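Local coordinates for disulfide bond protein A (Staphylococcus aureus, PDB 3BCI) that probably acts as a thiol:disulfide oxidoreductase of the DsbA subfamily, introducing disulfide bonds into proteins during oxidative folding, at residues I62-M73 against K130-K139; K100-K108 against K119-K127. All blocks are in the same frame, centred on the assembly; numbering follows the deposited sequence.

Interaction 1: residues I62-M73 against K130-K139; sequences IVGSRASHAVLM and KSWKAAEKDK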
loop_
_atom_site.group_PDB
_atom_site.type_symbol
_atom_site.label_atom_id
_atom_site.label_comp_id
_atom_site.label_asym_id
_atom_site.label_seq_id
_atom_site.Cartn_x
_atom_site.Cartn_y
_atom_site.Cartn_z
ATOM N N ILE A 62 6.876 -2.458 9.413
ATOM C CA ILE A 62 7.409 -1.150 9.053
ATOM C C ILE A 62 8.459 -1.256 7.950
ATOM O O ILE A 62 8.606 -0.342 7.135
ATOM C CB ILE A 62 8.027 -0.448 10.294
ATOM C CG1 ILE A 62 8.283 1.029 9.995
ATOM C CG2 ILE A 62 9.326 -1.142 10.698
ATOM C CD1 ILE A 62 7.008 1.840 9.768
ATOM N N VAL A 63 9.191 -2.367 7.925
ATOM C CA VAL A 63 10.218 -2.558 6.909
ATOM C C VAL A 63 9.528 -2.714 5.560
ATOM O O VAL A 63 9.953 -2.130 4.562
ATOM C CB VAL A 63 11.084 -3.813 7.190
ATOM C CG1 VAL A 63 12.143 -3.961 6.111
ATOM C CG2 VAL A 63 11.756 -3.695 8.557
ATOM N N GLY A 64 8.460 -3.505 5.540
ATOM C CA GLY A 64 7.715 -3.706 4.311
ATOM C C GLY A 64 7.128 -2.384 3.849
ATOM O O GLY A 64 7.095 -2.091 2.650
ATOM N N SER A 65 6.674 -1.578 4.804
ATOM C CA SER A 65 6.089 -0.278 4.495
ATOM C C SER A 65 7.122 0.652 3.870
ATOM O O SER A 65 6.811 1.375 2.930
ATOM C CB SER A 65 5.517 0.371 5.757
ATOM O OG SER A 65 4.908 1.614 5.444
ATOM N N ARG A 66 8.344 0.646 4.398
ATOM C CA ARG A 66 9.409 1.484 3.841
ATOM C C ARG A 66 9.697 1.111 2.380
ATOM O O ARG A 66 9.770 1.977 1.514
ATOM C CB ARG A 66 10.697 1.326 4.653
ATOM C CG ARG A 66 10.624 1.879 6.065
ATOM C CD ARG A 66 11.806 1.392 6.889
ATOM N NE ARG A 66 11.695 1.794 8.286
ATOM C CZ ARG A 66 12.264 1.140 9.292
ATOM N NH1 ARG A 66 12.983 0.051 9.057
ATOM N NH2 ARG A 66 12.111 1.573 10.533
ATOM N N ALA A 67 9.870 -0.181 2.113
ATOM C CA ALA A 67 10.152 -0.638 0.755
ATOM C C ALA A 67 9.008 -0.230 -0.162
ATOM O O ALA A 67 9.231 0.214 -1.291
ATOM C CB ALA A 67 10.331 -2.155 0.730
ATOM N N SER A 68 7.783 -0.379 0.336
ATOM C CA SER A 68 6.588 -0.024 -0.420
ATOM C C SER A 68 6.606 1.459 -0.786
ATOM O O SER A 68 6.348 1.830 -1.935
ATOM C CB SER A 68 5.337 -0.346 0.407
ATOM O OG SER A 68 4.151 -0.034 -0.304
ATOM N N HIS A 69 6.911 2.308 0.194
ATOM C CA HIS A 69 6.966 3.748 -0.046
ATOM C C HIS A 69 8.115 4.129 -0.978
ATOM O O HIS A 69 8.009 5.092 -1.739
ATOM C CB HIS A 69 7.079 4.507 1.281
ATOM C CG HIS A 69 5.757 4.763 1.935
ATOM N ND1 HIS A 69 4.863 5.698 1.462
ATOM C CD2 HIS A 69 5.154 4.170 2.995
ATOM C CE1 HIS A 69 3.767 5.674 2.200
ATOM N NE2 HIS A 69 3.918 4.753 3.137
ATOM N N ALA A 70 9.209 3.377 -0.923
ATOM C CA ALA A 70 10.345 3.652 -1.800
ATOM C C ALA A 70 9.911 3.379 -3.243
ATOM O O ALA A 70 10.186 4.171 -4.146
ATOM C CB ALA A 70 11.545 2.767 -1.420
ATOM N N VAL A 71 9.224 2.260 -3.454
ATOM C CA VAL A 71 8.739 1.909 -4.786
ATOM C C VAL A 71 7.787 2.983 -5.310
ATOM O O VAL A 71 7.890 3.411 -6.463
ATOM C CB VAL A 71 7.997 0.546 -4.775
ATOM C CG1 VAL A 71 7.322 0.296 -6.125
ATOM C CG2 VAL A 71 8.981 -0.575 -4.469
ATOM N N LEU A 72 6.862 3.416 -4.461
ATOM C CA LEU A 72 5.892 4.432 -4.841
ATOM C C LEU A 72 6.548 5.738 -5.302
ATOM O O LEU A 72 6.179 6.299 -6.336
ATOM C CB LEU A 72 4.953 4.725 -3.663
ATOM C CG LEU A 72 4.014 5.924 -3.843
ATOM C CD1 LEU A 72 3.080 5.665 -5.022
ATOM C CD2 LEU A 72 3.217 6.163 -2.560
ATOM N N MET A 73 7.525 6.222 -4.544
ATOM C CA MET A 73 8.169 7.484 -4.897
ATOM C C MET A 73 9.138 7.443 -6.071
ATOM O O MET A 73 9.300 8.446 -6.756
ATOM C CB MET A 73 8.882 8.080 -3.679
ATOM C CG MET A 73 9.959 7.205 -3.087
ATOM S SD MET A 73 10.768 8.007 -1.677
ATOM C CE MET A 73 9.371 8.253 -0.603
ATOM N N LYS A 130 13.624 9.445 2.718
ATOM C CA LYS A 130 12.251 9.856 2.464
ATOM C C LYS A 130 11.260 8.702 2.642
ATOM O O LYS A 130 10.164 8.907 3.159
ATOM C CB LYS A 130 12.118 10.456 1.059
ATOM C CG LYS A 130 12.769 11.831 0.921
ATOM C CD LYS A 130 12.621 12.407 -0.482
ATOM C CE LYS A 130 13.450 11.637 -1.500
ATOM N NZ LYS A 130 13.349 12.238 -2.859
ATOM N N SER A 131 11.633 7.492 2.232
ATOM C CA SER A 131 10.709 6.362 2.374
ATOM C C SER A 131 10.613 5.958 3.841
ATOM O O SER A 131 9.585 5.466 4.308
ATOM C CB SER A 131 11.162 5.168 1.517
ATOM O OG SER A 131 12.397 4.622 1.953
ATOM N N TRP A 132 11.698 6.187 4.569
ATOM C CA TRP A 132 11.745 5.866 5.984
ATOM C C TRP A 132 10.767 6.774 6.736
ATOM O O TRP A 132 9.980 6.318 7.568
ATOM C CB TRP A 132 13.172 6.075 6.495
ATOM C CG TRP A 132 13.409 5.577 7.868
ATOM C CD1 TRP A 132 12.947 6.119 9.035
ATOM C CD2 TRP A 132 14.193 4.441 8.234
ATOM N NE1 TRP A 132 13.406 5.391 10.107
ATOM C CE2 TRP A 132 14.177 4.358 9.643
ATOM C CE3 TRP A 132 14.922 3.490 7.506
ATOM C CZ2 TRP A 132 14.853 3.353 10.341
ATOM C CZ3 TRP A 132 15.594 2.494 8.198
ATOM C CH2 TRP A 132 15.559 2.435 9.603
ATOM N N LYS A 133 10.814 8.063 6.425
ATOM C CA LYS A 133 9.936 9.027 7.070
ATOM C C LYS A 133 8.485 8.791 6.689
ATOM O O LYS A 133 7.592 8.894 7.528
ATOM C CB LYS A 133 10.359 10.443 6.699
ATOM C CG LYS A 133 11.677 10.827 7.339
ATOM C CD LYS A 133 12.110 12.230 6.981
ATOM C CE LYS A 133 13.324 12.616 7.811
ATOM N NZ LYS A 133 13.876 13.941 7.423
ATOM N N ALA A 134 8.262 8.458 5.423
ATOM C CA ALA A 134 6.919 8.192 4.928
ATOM C C ALA A 134 6.290 7.024 5.679
ATOM O O ALA A 134 5.129 7.092 6.071
ATOM C CB ALA A 134 6.964 7.893 3.426
ATOM N N ALA A 135 7.058 5.961 5.890
ATOM C CA ALA A 135 6.540 4.791 6.589
ATOM C C ALA A 135 6.127 5.175 8.008
ATOM O O ALA A 135 5.079 4.752 8.487
ATOM C CB ALA A 135 7.587 3.675 6.608
ATOM N N GLU A 136 6.945 5.986 8.671
ATOM C CA GLU A 136 6.636 6.437 10.022
ATOM C C GLU A 136 5.393 7.324 10.024
ATOM O O GLU A 136 4.510 7.163 10.864
ATOM C CB GLU A 136 7.807 7.233 10.609
ATOM C CG GLU A 136 9.044 6.410 10.950
ATOM C CD GLU A 136 8.754 5.296 11.943
ATOM O OE1 GLU A 136 7.952 5.529 12.875
ATOM O OE2 GLU A 136 9.337 4.196 11.798
ATOM N N LYS A 137 5.334 8.257 9.079
ATOM C CA LYS A 137 4.220 9.189 8.976
ATOM C C LYS A 137 2.882 8.472 8.816
ATOM O O LYS A 137 1.870 8.916 9.361
ATOM C CB LYS A 137 4.443 10.148 7.802
ATOM C CG LYS A 137 3.458 11.311 7.760
ATOM C CD LYS A 137 3.639 12.163 6.511
ATOM C CE LYS A 137 2.703 13.369 6.526
ATOM N NZ LYS A 137 2.792 14.167 5.267
ATOM N N ASP A 138 2.876 7.367 8.075
ATOM C CA ASP A 138 1.649 6.595 7.872
ATOM C C ASP A 138 0.999 6.227 9.204
ATOM O O ASP A 138 -0.224 6.242 9.339
ATOM C CB ASP A 138 1.942 5.311 7.097
ATOM C CG ASP A 138 1.736 5.465 5.602
ATOM O OD1 ASP A 138 1.551 6.611 5.126
ATOM O OD2 ASP A 138 1.768 4.433 4.901
ATOM N N LYS A 139 1.813 5.892 10.198
ATOM C CA LYS A 139 1.257 5.522 11.493
ATOM C C LYS A 139 0.601 6.731 12.149
ATOM O O LYS A 139 -0.432 6.605 12.800
ATOM C CB LYS A 139 2.351 4.967 12.398
ATOM C CG LYS A 139 3.151 3.855 11.749
ATOM C CD LYS A 139 4.295 3.424 12.640
ATOM C CE LYS A 139 3.849 2.341 13.589
ATOM N NZ LYS A 139 4.724 2.290 14.789
HETATM O O HOH W 1 3.876 2.487 7.766
HETATM O O HOH W 2 10.151 3.999 9.152
#
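R66 lays its guanidinium flat on the ring system of W132. The planes are 8° apart, and R66 CZ stands 3.5 Å from the centroid of the W132 six-membered ring, a cation-pi stack. R66 CD adds a CH-pi contact over the same face. The opposite face of the guanidinium meets I62 CG2 of its own helix. A water fixes the rotation of the group: it accepts from R66 NE at 2.8 Å and donates to W132 O and E136 OE2. The E136 carboxylate answers the arginine charge through water, with R66 NH2 4.0 Å from E136 OE2.

One turn on from R66, H69 makes the direct polar bond. H69 NE2 donates to D138 OD2 at 2.8 Å, nearly straight at 165°. The acceptor lies in the ring plane, but the ring meets the carboxylate from above. A134 CB covers one imidazole face, 3.8 Å from the centroid of the H69 ring, a CH-pi contact. The helix axes approach to 8.0 Å. S131 and A135 act as knobs into holes; A135 CB is 3.6 Å from R66 CG. A second water joins S65 OG to A135 O.

D138 OD2 also takes the backbone N-H of N53, which ties helix 130-144 to strand 48-53. Helix 61-74 packs on helix 79-88 through S68, V71 and L72. Helices 61-74 and 130-144 belong to the helical part of this DsbA-type thioredoxin fold.

Interaction 2: residues K100-K108 against K119-K127; sequences KELLDKHIK and KIIKDYKTK
D104 OD1 lies at the edge of the Y124 ring, in its plane, and the backbone oxygen of I120 is another in-plane neighbour. K125 CG, from the same segment as the tyrosine, sits over the centre of one Y124 face, 3.7 Å above the plane. L103 and I107 approach the ring obliquely, with I107 CD1 at 3.8 Å from Y124 CE2. The motif is a helical hairpin of near-antiparallel neighbours, helices 100-108 and 114-125, within the helical part of a DsbA-type thioredoxin fold. Their segment axes run at 149°, 10.4 Å apart, so longer side chains bridge them.

Y124 is a knob in the hole formed by K100, L103, D104 and I107. Y124 OH lies 3.5 Å from L103 CB. Y124 OH donates to D104 OD1 at 2.8 Å, from above the carboxylate plane. The two planes are 76° apart.

I107 supplies the apolar end of the contact. Its CD1 meets I120 CG2 and I121 CG1 as well as the tyrosine ring. I121 CG2 also lies against D104 OD1. I120 reaches A70 of helix 61-74, and I107 touches F82 of helix 79-88, so the hairpin rests on two further helices.

K125 arrives fully extended, every torsion beyond CG close to 180°, and meets D104 from the opposite direction. One carboxylate serves two donors, the phenol on OD1 and the ammonium on OD2. That sharing probably helps keep D104 ionised. K125 NZ forms the salt bridge to D104 OD2 at 2.6 Å, on the syn lone pair of that oxygen.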
loop_
_atom_site.group_PDB
_atom_site.type_symbol
_atom_site.label_atom_id
_atom_site.label_comp_id
_atom_site.label_asym_id
_atom_site.label_seq_id
_atom_site.Cartn_x
_atom_site.Cartn_y
_atom_site.Cartn_z
ATOM N N LYS A 100 14.323 -8.212 4.406
ATOM C CA LYS A 100 14.933 -7.415 3.351
ATOM C C LYS A 100 15.236 -8.302 2.148
ATOM O O LYS A 100 15.232 -7.843 1.004
ATOM C CB LYS A 100 16.205 -6.753 3.869
ATOM C CG LYS A 100 15.939 -5.740 4.970
ATOM C CD LYS A 100 17.210 -5.044 5.416
ATOM C CE LYS A 100 16.917 -4.068 6.545
ATOM N NZ LYS A 100 18.161 -3.443 7.069
ATOM N N GLU A 101 15.487 -9.581 2.411
ATOM C CA GLU A 101 15.767 -10.531 1.345
ATOM C C GLU A 101 14.535 -10.660 0.459
ATOM O O GLU A 101 14.622 -10.549 -0.761
ATOM C CB GLU A 101 16.112 -11.911 1.918
ATOM C CG GLU A 101 16.550 -12.919 0.852
ATOM C CD GLU A 101 16.579 -14.352 1.357
ATOM O OE1 GLU A 101 16.769 -14.557 2.573
ATOM O OE2 GLU A 101 16.424 -15.278 0.532
ATOM N N LEU A 102 13.384 -10.901 1.080
ATOM C CA LEU A 102 12.142 -11.047 0.330
ATOM C C LEU A 102 11.748 -9.741 -0.348
ATOM O O LEU A 102 11.316 -9.738 -1.502
ATOM C CB LEU A 102 11.008 -11.519 1.250
ATOM C CG LEU A 102 9.633 -11.686 0.591
ATOM C CD1 LEU A 102 8.838 -12.762 1.311
ATOM C CD2 LEU A 102 8.885 -10.353 0.604
ATOM N N LEU A 103 11.892 -8.627 0.361
ATOM C CA LEU A 103 11.540 -7.339 -0.228
ATOM C C LEU A 103 12.442 -7.007 -1.422
ATOM O O LEU A 103 11.959 -6.559 -2.462
ATOM C CB LEU A 103 11.602 -6.241 0.839
ATOM C CG LEU A 103 10.481 -6.387 1.881
ATOM C CD1 LEU A 103 10.755 -5.494 3.075
ATOM C CD2 LEU A 103 9.140 -6.043 1.242
ATOM N N ASP A 104 13.746 -7.235 -1.292
ATOM C CA ASP A 104 14.644 -6.955 -2.411
ATOM C C ASP A 104 14.226 -7.832 -3.591
ATOM O O ASP A 104 14.203 -7.383 -4.739
ATOM C CB ASP A 104 16.105 -7.241 -2.033
ATOM C CG ASP A 104 16.670 -6.212 -1.066
ATOM O OD1 ASP A 104 15.972 -5.224 -0.763
ATOM O OD2 ASP A 104 17.819 -6.389 -0.611
ATOM N N LYS A 105 13.880 -9.079 -3.299
ATOM C CA LYS A 105 13.448 -10.008 -4.335
ATOM C C LYS A 105 12.214 -9.457 -5.047
ATOM O O LYS A 105 12.103 -9.518 -6.270
ATOM C CB LYS A 105 13.128 -11.370 -3.713
ATOM C CG LYS A 105 12.580 -12.400 -4.691
ATOM C CD LYS A 105 12.477 -13.780 -4.045
ATOM C CE LYS A 105 11.432 -13.824 -2.938
ATOM N NZ LYS A 105 10.053 -13.744 -3.480
ATOM N N HIS A 106 11.280 -8.913 -4.279
ATOM C CA HIS A 106 10.072 -8.361 -4.878
ATOM C C HIS A 106 10.353 -7.100 -5.689
ATOM O O HIS A 106 9.752 -6.878 -6.742
ATOM C CB HIS A 106 9.032 -8.101 -3.791
ATOM C CG HIS A 106 8.257 -9.325 -3.413
ATOM N ND1 HIS A 106 6.888 -9.407 -3.545
ATOM C CD2 HIS A 106 8.668 -10.535 -2.965
ATOM C CE1 HIS A 106 6.487 -10.618 -3.195
ATOM N NE2 HIS A 106 7.546 -11.320 -2.839
ATOM N N ILE A 107 11.281 -6.277 -5.215
ATOM C CA ILE A 107 11.626 -5.064 -5.942
ATOM C C ILE A 107 12.243 -5.446 -7.291
ATOM O O ILE A 107 11.930 -4.850 -8.322
ATOM C CB ILE A 107 12.620 -4.194 -5.132
ATOM C CG1 ILE A 107 11.929 -3.681 -3.862
ATOM C CG2 ILE A 107 13.113 -3.020 -5.984
ATOM C CD1 ILE A 107 12.863 -3.030 -2.855
ATOM N N LYS A 108 13.107 -6.455 -7.289
ATOM C CA LYS A 108 13.742 -6.890 -8.528
ATOM C C LYS A 108 12.731 -7.526 -9.484
ATOM O O LYS A 108 12.921 -7.507 -10.700
ATOM C CB LYS A 108 14.882 -7.871 -8.224
ATOM C CG LYS A 108 16.037 -7.233 -7.456
ATOM C CD LYS A 108 17.163 -8.219 -7.194
ATOM C CE LYS A 108 18.316 -7.546 -6.466
ATOM N NZ LYS A 108 19.405 -8.515 -6.160
ATOM N N LYS A 119 18.420 2.282 -6.409
ATOM C CA LYS A 119 18.004 3.485 -5.688
ATOM C C LYS A 119 16.898 3.193 -4.670
ATOM O O LYS A 119 16.921 3.695 -3.547
ATOM C CB LYS A 119 17.534 4.538 -6.695
ATOM C CG LYS A 119 17.048 5.841 -6.089
ATOM C CD LYS A 119 16.748 6.860 -7.184
ATOM C CE LYS A 119 15.719 6.329 -8.178
ATOM N NZ LYS A 119 15.494 7.279 -9.304
ATOM N N ILE A 120 15.933 2.373 -5.071
ATOM C CA ILE A 120 14.821 1.999 -4.201
ATOM C C ILE A 120 15.300 1.147 -3.028
ATOM O O ILE A 120 14.935 1.397 -1.875
ATOM C CB ILE A 120 13.761 1.206 -4.996
ATOM C CG1 ILE A 120 13.062 2.142 -5.989
ATOM C CG2 ILE A 120 12.768 0.535 -4.043
ATOM C CD1 ILE A 120 12.171 1.424 -6.996
ATOM N N ILE A 121 16.118 0.145 -3.338
ATOM C CA ILE A 121 16.656 -0.776 -2.343
ATOM C C ILE A 121 17.482 -0.048 -1.286
ATOM O O ILE A 121 17.365 -0.329 -0.096
ATOM C CB ILE A 121 17.509 -1.871 -3.041
ATOM C CG1 ILE A 121 16.596 -2.749 -3.902
ATOM C CG2 ILE A 121 18.227 -2.728 -2.027
ATOM C CD1 ILE A 121 17.324 -3.861 -4.655
ATOM N N LYS A 122 18.305 0.902 -1.714
ATOM C CA LYS A 122 19.123 1.647 -0.765
ATOM C C LYS A 122 18.288 2.640 0.052
ATOM O O LYS A 122 18.525 2.833 1.242
ATOM C CB LYS A 122 20.241 2.380 -1.515
ATOM C CG LYS A 122 21.238 3.121 -0.621
ATOM C CD LYS A 122 20.814 4.553 -0.361
ATOM C CE LYS A 122 21.906 5.319 0.368
ATOM N NZ LYS A 122 21.542 6.747 0.569
ATOM N N ASP A 123 17.294 3.256 -0.580
ATOM C CA ASP A 123 16.470 4.237 0.114
ATOM C C ASP A 123 15.669 3.678 1.293
ATOM O O ASP A 123 15.684 4.259 2.374
ATOM C CB ASP A 123 15.528 4.930 -0.881
ATOM C CG ASP A 123 14.906 6.206 -0.313
ATOM O OD1 ASP A 123 13.976 6.119 0.517
ATOM O OD2 ASP A 123 15.360 7.303 -0.697
ATOM N N TYR A 124 14.989 2.549 1.104
ATOM C CA TYR A 124 14.188 1.991 2.191
ATOM C C TYR A 124 15.010 1.402 3.332
ATOM O O TYR A 124 14.479 1.142 4.408
ATOM C CB TYR A 124 13.184 0.955 1.648
ATOM C CG TYR A 124 13.616 -0.500 1.649
ATOM C CD1 TYR A 124 13.441 -1.300 2.778
ATOM C CD2 TYR A 124 14.148 -1.092 0.501
ATOM C CE1 TYR A 124 13.781 -2.659 2.763
ATOM C CE2 TYR A 124 14.494 -2.448 0.474
ATOM C CZ TYR A 124 14.306 -3.226 1.606
ATOM O OH TYR A 124 14.638 -4.566 1.579
ATOM N N LYS A 125 16.308 1.216 3.106
ATOM C CA LYS A 125 17.185 0.667 4.136
ATOM C C LYS A 125 17.997 1.754 4.838
ATOM O O LYS A 125 18.729 1.474 5.784
ATOM C CB LYS A 125 18.152 -0.350 3.528
ATOM C CG LYS A 125 17.483 -1.526 2.829
ATOM C CD LYS A 125 18.520 -2.490 2.277
ATOM C CE LYS A 125 17.861 -3.660 1.575
ATOM N NZ LYS A 125 18.862 -4.600 1.013
ATOM N N THR A 126 17.871 2.991 4.373
ATOM C CA THR A 126 18.623 4.099 4.957
ATOM C C THR A 126 17.817 4.881 5.991
ATOM O O THR A 126 16.784 5.466 5.678
ATOM C CB THR A 126 19.094 5.073 3.864
ATOM O OG1 THR A 126 19.868 4.358 2.892
ATOM C CG2 THR A 126 19.952 6.182 4.469
ATOM N N LYS A 127 18.300 4.900 7.228
ATOM C CA LYS A 127 17.600 5.612 8.283
ATOM C C LYS A 127 17.309 7.059 7.909
ATOM O O LYS A 127 18.166 7.759 7.374
ATOM C CB LYS A 127 18.401 5.572 9.582
ATOM C CG LYS A 127 17.856 6.518 10.642
ATOM C CD LYS A 127 17.888 5.897 12.024
ATOM C CE LYS A 127 17.309 6.850 13.056
ATOM N NZ LYS A 127 17.173 6.193 14.384
#

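How the interactions relate
Both interactions are partly buried, but interaction 1 lies nearer the core: its centre is about 9 Å from the centre of the chain, against about 15 Å for the centre of interaction 2. The four helices differ, yet helices 114-125 and 130-144 follow each other in the chain. The two contacts touch each other: S131 OG is 2.6 Å from D123 OD1, a probable hydrogen bond, and W132 packs against T126 and K127. Small residues let the helices of interaction 1 approach closely, and it combines a cation-pi stack, a direct His-carboxylate bond and bridging waters. Interaction 2 spans a wider gap and pairs isoleucines and a tyrosine with one shared carboxylate. Interaction 1 also reaches the sheet, whereas the partners of interaction 2 are mainly helices.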